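Local structure of hyperosmolarity resistance protein Emb (Staphylococcus epidermidis, 6GV5) at residues D7-A12 with A41-Q46; Q28-I33 with S48-L53; Q95-S100 with T109-T114. The protein mediates adherence of the bacterium to surface-immobilized fibronectin, as a giant, repeat-containing extracellular matrix binding protein. One frame throughout, in Å; residues are numbered along the deposited sequence.

Contact 1. Residues D7-A12 with A41-Q46; sequences DAKTDA and ANVAKQ
A8 meets V43 of helix 40-65 through small surfaces: its carbonyl O lies 3.8 Å from CG1 of V43, and its CB stands a little farther from the same methyl. Alanine suits a position where the backbone itself comes close to the partner. One residue on, K9 offers its CG to V43 CG2 at 3.9 Å, and the two side chains cross at about a right angle. CG does the packing on V43, and the extended chain beyond it carries NZ on to the backbone oxygens of N35, at the end of helix 24-35, and Q37, in the loop that follows, both hydrogen-bonded to it. This is parallel packing within the three-helix bundle of a GA module: helices 2-18 and 40-65 are its first and third, and the two short axes make an angle of only 9° at a closest approach of 9.8 Å. V43, buried and branched at CB, serves three neighbours: CG1, anti to its backbone N (chi1 171°), turns to A8 and A12, and CG2, anti to the carbonyl carbon, to K9. A12, a turn after A8, places CB 4.0 Å from V43 CG1, and it also touches I34 of helix 24-35 and L47.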
loop_
_atom_site.group_PDB
_atom_site.type_symbol
_atom_site.label_atom_id
_atom_site.label_comp_id
_atom_site.label_asym_id
_atom_site.label_seq_id
_atom_site.Cartn_x
_atom_site.Cartn_y
_atom_site.Cartn_z
ATOM N N ASP A 7 -12.419 -13.742 -19.816
ATOM C CA ASP A 7 -13.411 -13.291 -18.848
ATOM C C ASP A 7 -12.816 -13.168 -17.450
ATOM O O ASP A 7 -13.185 -12.264 -16.693
ATOM C CB ASP A 7 -14.601 -14.250 -18.837
ATOM C CG ASP A 7 -15.446 -14.148 -20.094
ATOM O OD1 ASP A 7 -15.152 -13.275 -20.939
ATOM O OD2 ASP A 7 -16.403 -14.939 -20.233
ATOM N N ALA A 8 -11.902 -14.070 -17.084
ATOM C CA ALA A 8 -11.277 -13.990 -15.768
ATOM C C ALA A 8 -10.400 -12.747 -15.652
ATOM O O ALA A 8 -10.362 -12.104 -14.597
ATOM C CB ALA A 8 -10.458 -15.252 -15.499
ATOM N N LYS A 9 -9.682 -12.401 -16.724
ATOM C CA LYS A 9 -8.873 -11.185 -16.709
ATOM C C LYS A 9 -9.753 -9.953 -16.549
ATOM O O LYS A 9 -9.458 -9.065 -15.743
ATOM C CB LYS A 9 -8.041 -11.093 -17.988
ATOM C CG LYS A 9 -6.940 -12.136 -18.083
ATOM C CD LYS A 9 -6.168 -12.041 -19.398
ATOM C CE LYS A 9 -5.031 -13.050 -19.431
ATOM N NZ LYS A 9 -4.307 -13.055 -20.734
ATOM N N THR A 10 -10.842 -9.880 -17.317
ATOM C CA THR A 10 -11.746 -8.740 -17.222
ATOM C C THR A 10 -12.283 -8.589 -15.806
ATOM O O THR A 10 -12.284 -7.488 -15.242
ATOM C CB THR A 10 -12.893 -8.904 -18.222
ATOM O OG1 THR A 10 -12.368 -8.875 -19.557
ATOM C CG2 THR A 10 -13.915 -7.796 -18.054
ATOM N N ASP A 11 -12.728 -9.697 -15.204
ATOM C CA ASP A 11 -13.254 -9.649 -13.846
ATOM C C ASP A 11 -12.200 -9.153 -12.867
ATOM O O ASP A 11 -12.483 -8.315 -12.005
ATOM C CB ASP A 11 -13.748 -11.037 -13.430
ATOM C CG ASP A 11 -14.103 -11.107 -11.959
ATOM O OD1 ASP A 11 -15.165 -10.569 -11.579
ATOM O OD2 ASP A 11 -13.317 -11.689 -11.178
ATOM N N ALA A 12 -10.975 -9.668 -12.982
ATOM C CA ALA A 12 -9.918 -9.278 -12.055
ATOM C C ALA A 12 -9.591 -7.797 -12.185
ATOM O O ALA A 12 -9.404 -7.105 -11.177
ATOM C CB ALA A 12 -8.669 -10.121 -12.298
ATOM N N ALA A 41 -5.667 -19.958 -13.323
ATOM C CA ALA A 41 -5.023 -20.133 -12.027
ATOM C C ALA A 41 -4.047 -18.997 -11.750
ATOM O O ALA A 41 -4.011 -18.456 -10.638
ATOM C CB ALA A 41 -4.311 -21.486 -11.975
ATOM N N ASN A 42 -3.260 -18.606 -12.756
ATOM C CA ASN A 42 -2.289 -17.535 -12.564
ATOM C C ASN A 42 -2.978 -16.187 -12.405
ATOM O O ASN A 42 -2.503 -15.326 -11.652
ATOM C CB ASN A 42 -1.309 -17.492 -13.737
ATOM C CG ASN A 42 -0.236 -18.557 -13.637
ATOM O OD1 ASN A 42 0.031 -19.091 -12.561
ATOM N ND2 ASN A 42 0.395 -18.866 -14.766
ATOM N N VAL A 43 -4.091 -15.974 -13.112
ATOM C CA VAL A 43 -4.859 -14.749 -12.922
ATOM C C VAL A 43 -5.347 -14.658 -11.484
ATOM O O VAL A 43 -5.283 -13.595 -10.857
ATOM C CB VAL A 43 -6.037 -14.680 -13.912
ATOM C CG1 VAL A 43 -6.962 -13.515 -13.566
ATOM C CG2 VAL A 43 -5.516 -14.547 -15.339
ATOM N N ALA A 44 -5.828 -15.774 -10.934
ATOM C CA ALA A 44 -6.327 -15.766 -9.562
ATOM C C ALA A 44 -5.205 -15.497 -8.569
ATOM O O ALA A 44 -5.413 -14.804 -7.567
ATOM C CB ALA A 44 -7.012 -17.097 -9.244
ATOM N N LYS A 45 -4.014 -16.050 -8.823
ATOM C CA LYS A 45 -2.871 -15.787 -7.956
ATOM C C LYS A 45 -2.536 -14.303 -7.950
ATOM O O LYS A 45 -2.297 -13.704 -6.894
ATOM C CB LYS A 45 -1.655 -16.592 -8.415
ATOM C CG LYS A 45 -1.804 -18.099 -8.325
ATOM C CD LYS A 45 -0.618 -18.792 -8.991
ATOM C CE LYS A 45 -0.858 -20.286 -9.161
ATOM N NZ LYS A 45 0.177 -20.917 -10.032
ATOM N N GLN A 46 -2.506 -13.689 -9.134
ATOM C CA GLN A 46 -2.169 -12.272 -9.221
ATOM C C GLN A 46 -3.265 -11.402 -8.622
ATOM O O GLN A 46 -2.965 -10.364 -8.020
ATOM C CB GLN A 46 -1.904 -11.892 -10.677
ATOM C CG GLN A 46 -0.648 -12.528 -11.251
ATOM C CD GLN A 46 0.600 -12.138 -10.480
ATOM O OE1 GLN A 46 0.681 -11.037 -9.929
ATOM N NE2 GLN A 46 1.575 -13.040 -10.427
#

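Contact 2. Residues Q28-I33 with S48-L53; sequences QALENI and SHAKFL
L30 reaches across to helix 40-65 with both of its methyls, and each finds a different surface. CD1 lies 3.8 Å from CB of A50 and 4.0 Å from CD2 of L53, while CD2 comes up to the imidazole of H49, 3.7 Å from CE1 and nearly as close to ND1. The forked end of leucine suits this place, since one branch can fill the apolar side of the interface and the other can lie against the ring. A50 stands opposite, its CA 7.0 Å from that of L30; where the CA atoms come nearest, its small methyl lets the leucine fill the gap. L53 comes in one turn later with CG anti to its backbone N (chi1 -177°), its chain slanting across that of L30. Helices 24-35 and 40-65 are the second and third of the three-helix GA-module bundle, and here they run antiparallel, their short axes 167° apart in direction with a closest approach of 11.1 Å. Farther out, the ring of H49 is tethered by NE2, which is hydrogen-bonded to the backbone O of I106; histidine can thus lay the CE1-ND1 side of its ring near a leucine methyl while NE2 meets a polar partner. L22, in the loop before helix 24-35, touches both L30 and L53, and I16 of helix 2-18 packs on A50. L53 also touches I111 of helix 108-123.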
loop_
_atom_site.group_PDB
_atom_site.type_symbol
_atom_site.label_atom_id
_atom_site.label_comp_id
_atom_site.label_asym_id
_atom_site.label_seq_id
_atom_site.Cartn_x
_atom_site.Cartn_y
_atom_site.Cartn_z
ATOM N N GLN A 28 -2.570 0.224 -12.506
ATOM C CA GLN A 28 -2.190 0.010 -13.898
ATOM C C GLN A 28 -1.140 -1.081 -14.027
ATOM O O GLN A 28 -1.236 -1.937 -14.914
ATOM C CB GLN A 28 -1.686 1.316 -14.505
ATOM C CG GLN A 28 -2.809 2.238 -14.883
ATOM C CD GLN A 28 -2.339 3.431 -15.670
ATOM O OE1 GLN A 28 -1.175 3.513 -16.067
ATOM N NE2 GLN A 28 -3.246 4.370 -15.907
ATOM N N ALA A 29 -0.135 -1.073 -13.151
ATOM C CA ALA A 29 0.886 -2.105 -13.198
ATOM C C ALA A 29 0.273 -3.484 -12.988
ATOM O O ALA A 29 0.681 -4.457 -13.630
ATOM C CB ALA A 29 1.963 -1.824 -12.148
ATOM N N LEU A 30 -0.716 -3.583 -12.095
ATOM C CA LEU A 30 -1.345 -4.868 -11.809
ATOM C C LEU A 30 -2.287 -5.299 -12.926
ATOM O O LEU A 30 -2.345 -6.488 -13.261
ATOM C CB LEU A 30 -2.092 -4.794 -10.476
ATOM C CG LEU A 30 -1.187 -4.834 -9.245
ATOM C CD1 LEU A 30 -1.940 -4.348 -8.017
ATOM C CD2 LEU A 30 -0.660 -6.232 -9.009
ATOM N N GLU A 31 -3.033 -4.357 -13.508
ATOM C CA GLU A 31 -3.861 -4.691 -14.663
ATOM C C GLU A 31 -3.006 -5.228 -15.803
ATOM O O GLU A 31 -3.394 -6.182 -16.488
ATOM C CB GLU A 31 -4.656 -3.464 -15.106
ATOM C CG GLU A 31 -5.717 -3.030 -14.101
ATOM C CD GLU A 31 -6.252 -1.627 -14.349
ATOM O OE1 GLU A 31 -5.835 -0.989 -15.337
ATOM O OE2 GLU A 31 -7.091 -1.163 -13.545
ATOM N N ASN A 32 -1.826 -4.638 -16.013
ATOM C CA ASN A 32 -0.921 -5.138 -17.041
ATOM C C ASN A 32 -0.441 -6.546 -16.714
ATOM O O ASN A 32 -0.345 -7.400 -17.602
ATOM C CB ASN A 32 0.268 -4.191 -17.186
ATOM C CG ASN A 32 1.192 -4.593 -18.304
ATOM O OD1 ASN A 32 0.745 -4.971 -19.388
ATOM N ND2 ASN A 32 2.492 -4.530 -18.049
ATOM N N ILE A 33 -0.126 -6.804 -15.445
ATOM C CA ILE A 33 0.262 -8.145 -15.028
ATOM C C ILE A 33 -0.871 -9.126 -15.294
ATOM O O ILE A 33 -0.644 -10.230 -15.805
ATOM C CB ILE A 33 0.678 -8.137 -13.545
ATOM C CG1 ILE A 33 1.960 -7.314 -13.363
ATOM C CG2 ILE A 33 0.871 -9.556 -13.034
ATOM C CD1 ILE A 33 2.265 -6.952 -11.923
ATOM N N SER A 48 -5.196 -12.365 -6.101
ATOM C CA SER A 48 -4.991 -12.525 -4.665
ATOM C C SER A 48 -3.867 -11.619 -4.179
ATOM O O SER A 48 -3.984 -10.976 -3.126
ATOM C CB SER A 48 -4.684 -13.989 -4.346
ATOM O OG SER A 48 -4.465 -14.181 -2.955
ATOM N N HIS A 49 -2.775 -11.541 -4.941
ATOM C CA HIS A 49 -1.679 -10.640 -4.596
ATOM C C HIS A 49 -2.139 -9.189 -4.599
ATOM O O HIS A 49 -1.787 -8.416 -3.696
ATOM C CB HIS A 49 -0.524 -10.850 -5.578
ATOM C CG HIS A 49 0.399 -9.677 -5.702
ATOM N ND1 HIS A 49 0.730 -9.120 -6.918
ATOM C CD2 HIS A 49 1.074 -8.967 -4.768
ATOM C CE1 HIS A 49 1.561 -8.111 -6.728
ATOM N NE2 HIS A 49 1.785 -7.996 -5.431
ATOM N N ALA A 50 -2.930 -8.799 -5.600
ATOM C CA ALA A 50 -3.427 -7.428 -5.657
ATOM C C ALA A 50 -4.311 -7.116 -4.456
ATOM O O ALA A 50 -4.256 -6.012 -3.906
ATOM C CB ALA A 50 -4.200 -7.202 -6.956
ATOM N N LYS A 51 -5.147 -8.071 -4.043
ATOM C CA LYS A 51 -6.013 -7.831 -2.898
ATOM C C LYS A 51 -5.198 -7.654 -1.628
ATOM O O LYS A 51 -5.532 -6.821 -0.774
ATOM C CB LYS A 51 -7.008 -8.986 -2.741
ATOM C CG LYS A 51 -8.143 -8.935 -3.743
ATOM C CD LYS A 51 -9.120 -10.086 -3.556
ATOM C CE LYS A 51 -10.213 -10.044 -4.618
ATOM N NZ LYS A 51 -11.045 -11.282 -4.626
ATOM N N PHE A 52 -4.129 -8.433 -1.477
ATOM C CA PHE A 52 -3.294 -8.301 -0.288
ATOM C C PHE A 52 -2.544 -6.979 -0.309
ATOM O O PHE A 52 -2.502 -6.255 0.695
ATOM C CB PHE A 52 -2.323 -9.474 -0.195
ATOM C CG PHE A 52 -1.383 -9.381 0.975
ATOM C CD1 PHE A 52 -1.849 -9.553 2.266
ATOM C CD2 PHE A 52 -0.040 -9.120 0.783
ATOM C CE1 PHE A 52 -0.989 -9.463 3.346
ATOM C CE2 PHE A 52 0.824 -9.033 1.857
ATOM C CZ PHE A 52 0.349 -9.207 3.138
ATOM N N LEU A 53 -1.956 -6.642 -1.458
ATOM C CA LEU A 53 -1.287 -5.356 -1.601
ATOM C C LEU A 53 -2.251 -4.209 -1.328
ATOM O O LEU A 53 -1.882 -3.213 -0.691
ATOM C CB LEU A 53 -0.695 -5.239 -3.004
ATOM C CG LEU A 53 0.110 -3.973 -3.290
ATOM C CD1 LEU A 53 1.398 -3.955 -2.491
ATOM C CD2 LEU A 53 0.394 -3.864 -4.781
#

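Contact 3. Residues Q95-S100 with T109-T114; sequences QEIINS and TDINRT
I97 and the pair I111 and T114 form the close part of this contact. CG2 of I97 sits 3.5 Å from CD1 of I111, and the end of its longer branch, CD1, lies 3.4 Å from OG1 of T114, the two side chains meeting tip to tip. Isoleucine works here because it has two branches to offer: CG2, anti to the backbone N, meets I111 most closely, whereas CD1 reaches the threonine and still brushes the end of I111. I111 bends back on itself, both torsions near -60°, which brings its CD1 toward I97 although its CB is not aimed there. The hydroxyl of T114 is not left bare among carbons: OG1 donates to D110 O at 3.1 Å, a carbonyl that also accepts T114 N from the opposite face of its plane. Threonine can therefore sit buried in a helix beside an isoleucine. The loose side is polar: E96, N99 and S100 are exposed and do not meet the other helix, and T109 and D110 are likewise exposed. Helix 40-65 adds L60 on I97 and K56 and M57 on I111, so that helices 81-99 and 108-123 pack with it as a three-helix arrangement in the FIVAR part of the chain.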
loop_
_atom_site.group_PDB
_atom_site.type_symbol
_atom_site.label_atom_id
_atom_site.label_comp_id
_atom_site.label_asym_id
_atom_site.label_seq_id
_atom_site.Cartn_x
_atom_site.Cartn_y
_atom_site.Cartn_z
ATOM N N GLN A 95 4.930 8.682 2.361
ATOM C CA GLN A 95 4.420 9.633 1.383
ATOM C C GLN A 95 5.051 9.407 0.019
ATOM O O GLN A 95 4.380 9.526 -1.015
ATOM C CB GLN A 95 4.691 11.062 1.859
ATOM C CG GLN A 95 3.855 11.472 3.030
ATOM C CD GLN A 95 4.324 12.769 3.638
ATOM O OE1 GLN A 95 5.450 13.207 3.387
ATOM N NE2 GLN A 95 3.469 13.398 4.437
ATOM N N GLU A 96 6.343 9.085 -0.003
ATOM C CA GLU A 96 7.027 8.793 -1.259
ATOM C C GLU A 96 6.345 7.653 -2.001
ATOM O O GLU A 96 6.167 7.711 -3.223
ATOM C CB GLU A 96 8.491 8.453 -0.984
ATOM C CG GLU A 96 9.348 8.280 -2.233
ATOM C CD GLU A 96 9.702 9.603 -2.889
ATOM O OE1 GLU A 96 9.486 10.661 -2.255
ATOM O OE2 GLU A 96 10.197 9.587 -4.037
ATOM N N ILE A 97 5.956 6.601 -1.278
ATOM C CA ILE A 97 5.283 5.473 -1.914
ATOM C C ILE A 97 3.924 5.896 -2.457
ATOM O O ILE A 97 3.588 5.626 -3.616
ATOM C CB ILE A 97 5.150 4.305 -0.920
ATOM C CG1 ILE A 97 6.530 3.761 -0.568
ATOM C CG2 ILE A 97 4.267 3.217 -1.506
ATOM C CD1 ILE A 97 6.537 2.769 0.570
ATOM N N ILE A 98 3.116 6.545 -1.619
ATOM C CA ILE A 98 1.750 6.890 -2.008
ATOM C C ILE A 98 1.751 7.830 -3.208
ATOM O O ILE A 98 0.948 7.681 -4.136
ATOM C CB ILE A 98 0.994 7.502 -0.817
ATOM C CG1 ILE A 98 0.791 6.461 0.286
ATOM C CG2 ILE A 98 -0.337 8.080 -1.285
ATOM C CD1 ILE A 98 0.472 7.067 1.621
ATOM N N ASN A 99 2.641 8.814 -3.207
ATOM C CA ASN A 99 2.654 9.839 -4.238
ATOM C C ASN A 99 3.486 9.459 -5.454
ATOM O O ASN A 99 3.555 10.242 -6.407
ATOM C CB ASN A 99 3.175 11.154 -3.641
ATOM C CG ASN A 99 2.297 11.669 -2.523
ATOM O OD1 ASN A 99 1.074 11.702 -2.645
ATOM N ND2 ASN A 99 2.918 12.067 -1.418
ATOM N N SER A 100 4.104 8.282 -5.456
ATOM C CA SER A 100 4.954 7.886 -6.569
ATOM C C SER A 100 4.145 7.741 -7.852
ATOM O O SER A 100 3.062 7.148 -7.861
ATOM C CB SER A 100 5.663 6.572 -6.243
ATOM O OG SER A 100 6.383 6.096 -7.365
ATOM N N THR A 109 5.965 -6.689 0.838
ATOM C CA THR A 109 6.963 -6.686 1.902
ATOM C C THR A 109 7.592 -5.308 2.061
ATOM O O THR A 109 7.842 -4.866 3.188
ATOM C CB THR A 109 8.038 -7.738 1.631
ATOM O OG1 THR A 109 8.533 -7.598 0.294
ATOM C CG2 THR A 109 7.454 -9.126 1.820
ATOM N N ASP A 110 7.871 -4.624 0.947
ATOM C CA ASP A 110 8.380 -3.259 1.020
ATOM C C ASP A 110 7.372 -2.342 1.702
ATOM O O ASP A 110 7.742 -1.493 2.527
ATOM C CB ASP A 110 8.697 -2.731 -0.381
ATOM C CG ASP A 110 9.876 -3.438 -1.029
ATOM O OD1 ASP A 110 10.795 -3.867 -0.300
ATOM O OD2 ASP A 110 9.881 -3.555 -2.276
ATOM N N ILE A 111 6.092 -2.481 1.348
ATOM C CA ILE A 111 5.046 -1.689 1.989
ATOM C C ILE A 111 4.973 -2.016 3.474
ATOM O O ILE A 111 4.900 -1.126 4.330
ATOM C CB ILE A 111 3.691 -1.935 1.301
ATOM C CG1 ILE A 111 3.764 -1.556 -0.176
ATOM C CG2 ILE A 111 2.580 -1.175 2.018
ATOM C CD1 ILE A 111 4.134 -0.135 -0.428
ATOM N N ASN A 112 4.988 -3.306 3.807
ATOM C CA ASN A 112 4.865 -3.686 5.206
ATOM C C ASN A 112 6.030 -3.131 6.013
ATOM O O ASN A 112 5.844 -2.675 7.147
ATOM C CB ASN A 112 4.784 -5.206 5.343
ATOM C CG ASN A 112 4.280 -5.634 6.705
ATOM O OD1 ASN A 112 3.150 -5.321 7.086
ATOM N ND2 ASN A 112 5.119 -6.344 7.451
ATOM N N ARG A 113 7.236 -3.136 5.437
ATOM C CA ARG A 113 8.383 -2.579 6.141
ATOM C C ARG A 113 8.170 -1.102 6.433
ATOM O O ARG A 113 8.446 -0.629 7.542
ATOM C CB ARG A 113 9.655 -2.779 5.322
ATOM C CG ARG A 113 10.912 -2.322 6.044
ATOM C CD ARG A 113 12.173 -2.715 5.292
ATOM N NE ARG A 113 12.321 -4.163 5.171
ATOM C CZ ARG A 113 12.760 -4.958 6.142
ATOM N NH1 ARG A 113 13.091 -4.451 7.325
ATOM N NH2 ARG A 113 12.866 -6.263 5.932
ATOM N N THR A 114 7.670 -0.358 5.446
ATOM C CA THR A 114 7.421 1.064 5.661
ATOM C C THR A 114 6.354 1.286 6.726
ATOM O O THR A 114 6.492 2.176 7.576
ATOM C CB THR A 114 7.012 1.731 4.352
ATOM O OG1 THR A 114 8.006 1.474 3.352
ATOM C CG2 THR A 114 6.879 3.232 4.550
#

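In the fold
The segments of contacts 1 and 2 interleave along the chain, and both contacts use helix 40-65: it packs on helix 2-18 at residues 41-46 and on helix 24-35 at 48-53. Their centres are 10 Å apart, and they touch where Q46 meets I33. Contact 3 comes after both have closed, between helices 81-99 and 108-123. Its centre is about 15 Å from that of contact 2, which it touches through L53 and I111, and about 25 Å from that of contact 1, with no touch. The first two belong to the GA module, the third to the FIVAR domain. Long helix 40-65 runs from one into the other, consistent with a continuous, elongated rod of helices.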